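Local coordinates for protein gamma-glutamyltranspeptidase (Ggt) (Helicobacter pylori 26695, PDB 5BPK) that probably transfers or hydrolyses the gamma-glutamyl group of glutathione and related compounds, as an Ntn-hydrolase of the gamma-glutamyltranspeptidase family, at residues Ile292-Glu297 with Ile344-Ala349. Numbering follows the deposited sequence.
Sequences ILNVME and INKAYA
Lys346 and Glu297 form a salt bridge between the C-terminal end region of helix 285-296 and the start of helix 346-354 of this Ntn-hydrolase chain, a worked example of how one ammonium group can join several parts of a fold. Lys346 NZ meets Glu297 OE1 at 2.8 Å on the syn side of the carboxylate, somewhat out of its plane. The same nitrogen donates to Asn294 OD1, also at 2.8 Å, approaching from above the carbonyl plane, 43° out of it. A third partner, Ser270 O near the end of strand 262-271, ties this group to the sheet. The lysine chain runs extended across the asparagine at about a right angle and bends only at its last torsion (chi4 -74°), which turns NZ in between the two oxygens. The other carboxylate oxygen, Glu297 OE2, accepts from Arg272 N and from a water that also touches Lys346 NZ weakly, so both oxygens are engaged and the carboxylate's rotation is probably restricted.

The amide of Asn294 works in both directions. While OD1 takes the lysine, ND2 gives a weak bond, bent to 117°, to Ile344 O at 2.9 Å, and a second one to a water that in turn donates to Asn345 O. Asn294 thus meets the turn that leads into helix 346-354, weakly and through water; the N-cap of that helix is Asn345, whose OD1 accepts from Tyr348 N in the carbonyl plane and more weakly from Ala347 N.

Beneath the polar layer the helices come close, with the CA atoms of Val295 and Ala349 4.7 Å apart. The small side chain of Ala349 probably makes this approach possible, while Val295 also packs on Ala318 of helix 309-329. Val295 CG2 lies 4.0 Å from Ala349 CB, and Ala349 CB presses on Asn294 CB at 3.3 Å.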
loop_
_atom_site.group_PDB
_atom_site.type_symbol
_atom_site.label_atom_id
_atom_site.label_comp_id
_atom_site.label_asym_id
_atom_site.label_seq_id
_atom_site.Cartn_x
_atom_site.Cartn_y
_atom_site.Cartn_z
ATOM N N ILE A 292 16.553 -6.595 -1.076
ATOM C CA ILE A 292 16.346 -8.043 -0.914
ATOM C C ILE A 292 16.582 -8.762 -2.256
ATOM O O ILE A 292 17.266 -9.788 -2.321
ATOM C CB ILE A 292 14.949 -8.351 -0.329
ATOM C CG1 ILE A 292 14.841 -7.828 1.108
ATOM C CG2 ILE A 292 14.682 -9.840 -0.324
ATOM C CD1 ILE A 292 13.407 -7.633 1.585
ATOM N N LEU A 293 16.035 -8.213 -3.327
ATOM C CA LEU A 293 16.345 -8.692 -4.677
ATOM C C LEU A 293 17.852 -8.692 -4.966
ATOM O O LEU A 293 18.370 -9.643 -5.561
ATOM C CB LEU A 293 15.599 -7.867 -5.736
ATOM C CG LEU A 293 14.092 -8.159 -5.856
ATOM C CD1 LEU A 293 13.392 -7.191 -6.799
ATOM C CD2 LEU A 293 13.809 -9.610 -6.295
ATOM N N ASN A 294 18.549 -7.628 -4.571
ATOM C CA ASN A 294 19.996 -7.561 -4.758
ATOM C C ASN A 294 20.691 -8.728 -4.089
ATOM O O ASN A 294 21.623 -9.281 -4.660
ATOM C CB ASN A 294 20.633 -6.272 -4.218
ATOM C CG ASN A 294 20.341 -5.040 -5.058
ATOM O OD1 ASN A 294 19.996 -5.123 -6.235
ATOM N ND2 ASN A 294 20.542 -3.868 -4.447
ATOM N N VAL A 295 20.284 -9.061 -2.859
ATOM C CA VAL A 295 20.897 -10.189 -2.147
ATOM C C VAL A 295 20.633 -11.478 -2.936
ATOM O O VAL A 295 21.555 -12.253 -3.214
ATOM C CB VAL A 295 20.375 -10.340 -0.685
ATOM C CG1 VAL A 295 20.990 -11.571 -0.004
ATOM C CG2 VAL A 295 20.679 -9.098 0.134
ATOM N N MET A 296 19.371 -11.682 -3.303
ATOM C CA MET A 296 18.921 -12.877 -4.021
ATOM C C MET A 296 19.626 -13.054 -5.377
ATOM O O MET A 296 19.849 -14.188 -5.832
ATOM C CB MET A 296 17.411 -12.794 -4.246
ATOM C CG MET A 296 16.603 -12.942 -2.958
ATOM S SD MET A 296 14.863 -12.480 -3.105
ATOM C CE MET A 296 14.340 -13.461 -4.525
ATOM N N GLU A 297 19.968 -11.935 -6.014
ATOM C CA GLU A 297 20.599 -11.945 -7.345
ATOM C C GLU A 297 21.920 -12.723 -7.356
ATOM O O GLU A 297 22.357 -13.209 -8.418
ATOM C CB GLU A 297 20.833 -10.513 -7.844
ATOM C CG GLU A 297 21.026 -10.408 -9.343
ATOM C CD GLU A 297 21.253 -8.968 -9.826
ATOM O OE1 GLU A 297 21.908 -8.159 -9.123
ATOM O OE2 GLU A 297 20.800 -8.654 -10.940
ATOM N N ILE A 344 20.681 0.108 -1.161
ATOM C CA ILE A 344 20.453 -0.536 -2.460
ATOM C C ILE A 344 21.746 -0.811 -3.220
ATOM O O ILE A 344 21.708 -1.244 -4.371
ATOM C CB ILE A 344 19.432 0.237 -3.362
ATOM C CG1 ILE A 344 19.978 1.595 -3.854
ATOM C CG2 ILE A 344 18.121 0.423 -2.617
ATOM C CD1 ILE A 344 19.034 2.345 -4.802
ATOM N N ASN A 345 22.886 -0.551 -2.583
ATOM C CA ASN A 345 24.192 -0.824 -3.196
ATOM C C ASN A 345 24.398 -2.328 -3.337
ATOM O O ASN A 345 24.269 -3.062 -2.372
ATOM C CB ASN A 345 25.298 -0.218 -2.326
ATOM C CG ASN A 345 26.678 -0.403 -2.906
ATOM O OD1 ASN A 345 27.323 -1.421 -2.672
ATOM N ND2 ASN A 345 27.161 0.603 -3.617
ATOM N N LYS A 346 24.732 -2.782 -4.543
ATOM C CA LYS A 346 24.936 -4.209 -4.763
ATOM C C LYS A 346 26.120 -4.797 -3.985
ATOM O O LYS A 346 26.083 -5.970 -3.655
ATOM C CB LYS A 346 25.026 -4.536 -6.251
ATOM C CG LYS A 346 23.674 -4.378 -6.975
ATOM C CD LYS A 346 23.731 -4.856 -8.405
ATOM C CE LYS A 346 22.427 -4.586 -9.125
ATOM N NZ LYS A 346 21.301 -5.483 -8.737
ATOM N N ALA A 347 27.134 -3.989 -3.663
ATOM C CA ALA A 347 28.251 -4.460 -2.833
ATOM C C ALA A 347 27.798 -4.774 -1.401
ATOM O O ALA A 347 28.267 -5.735 -0.786
ATOM C CB ALA A 347 29.414 -3.440 -2.831
ATOM N N TYR A 348 26.902 -3.956 -0.860
ATOM C CA TYR A 348 26.312 -4.232 0.449
ATOM C C TYR A 348 25.504 -5.533 0.416
ATOM O O TYR A 348 25.573 -6.353 1.336
ATOM C CB TYR A 348 25.424 -3.043 0.879
ATOM C CG TYR A 348 24.709 -3.232 2.210
ATOM C CD1 TYR A 348 25.401 -3.642 3.346
ATOM C CD2 TYR A 348 23.347 -2.986 2.332
ATOM C CE1 TYR A 348 24.756 -3.814 4.550
ATOM C CE2 TYR A 348 22.687 -3.149 3.545
ATOM C CZ TYR A 348 23.390 -3.562 4.646
ATOM O OH TYR A 348 22.757 -3.744 5.845
ATOM N N ALA A 349 24.712 -5.698 -0.638
ATOM C CA ALA A 349 23.918 -6.910 -0.817
ATOM C C ALA A 349 24.812 -8.147 -0.904
ATOM O O ALA A 349 24.470 -9.205 -0.375
ATOM C CB ALA A 349 23.047 -6.802 -2.063
HETATM O O HOH W 1 21.577 -3.688 -1.725
HETATM O O HOH W 2 21.645 -6.375 -12.020
#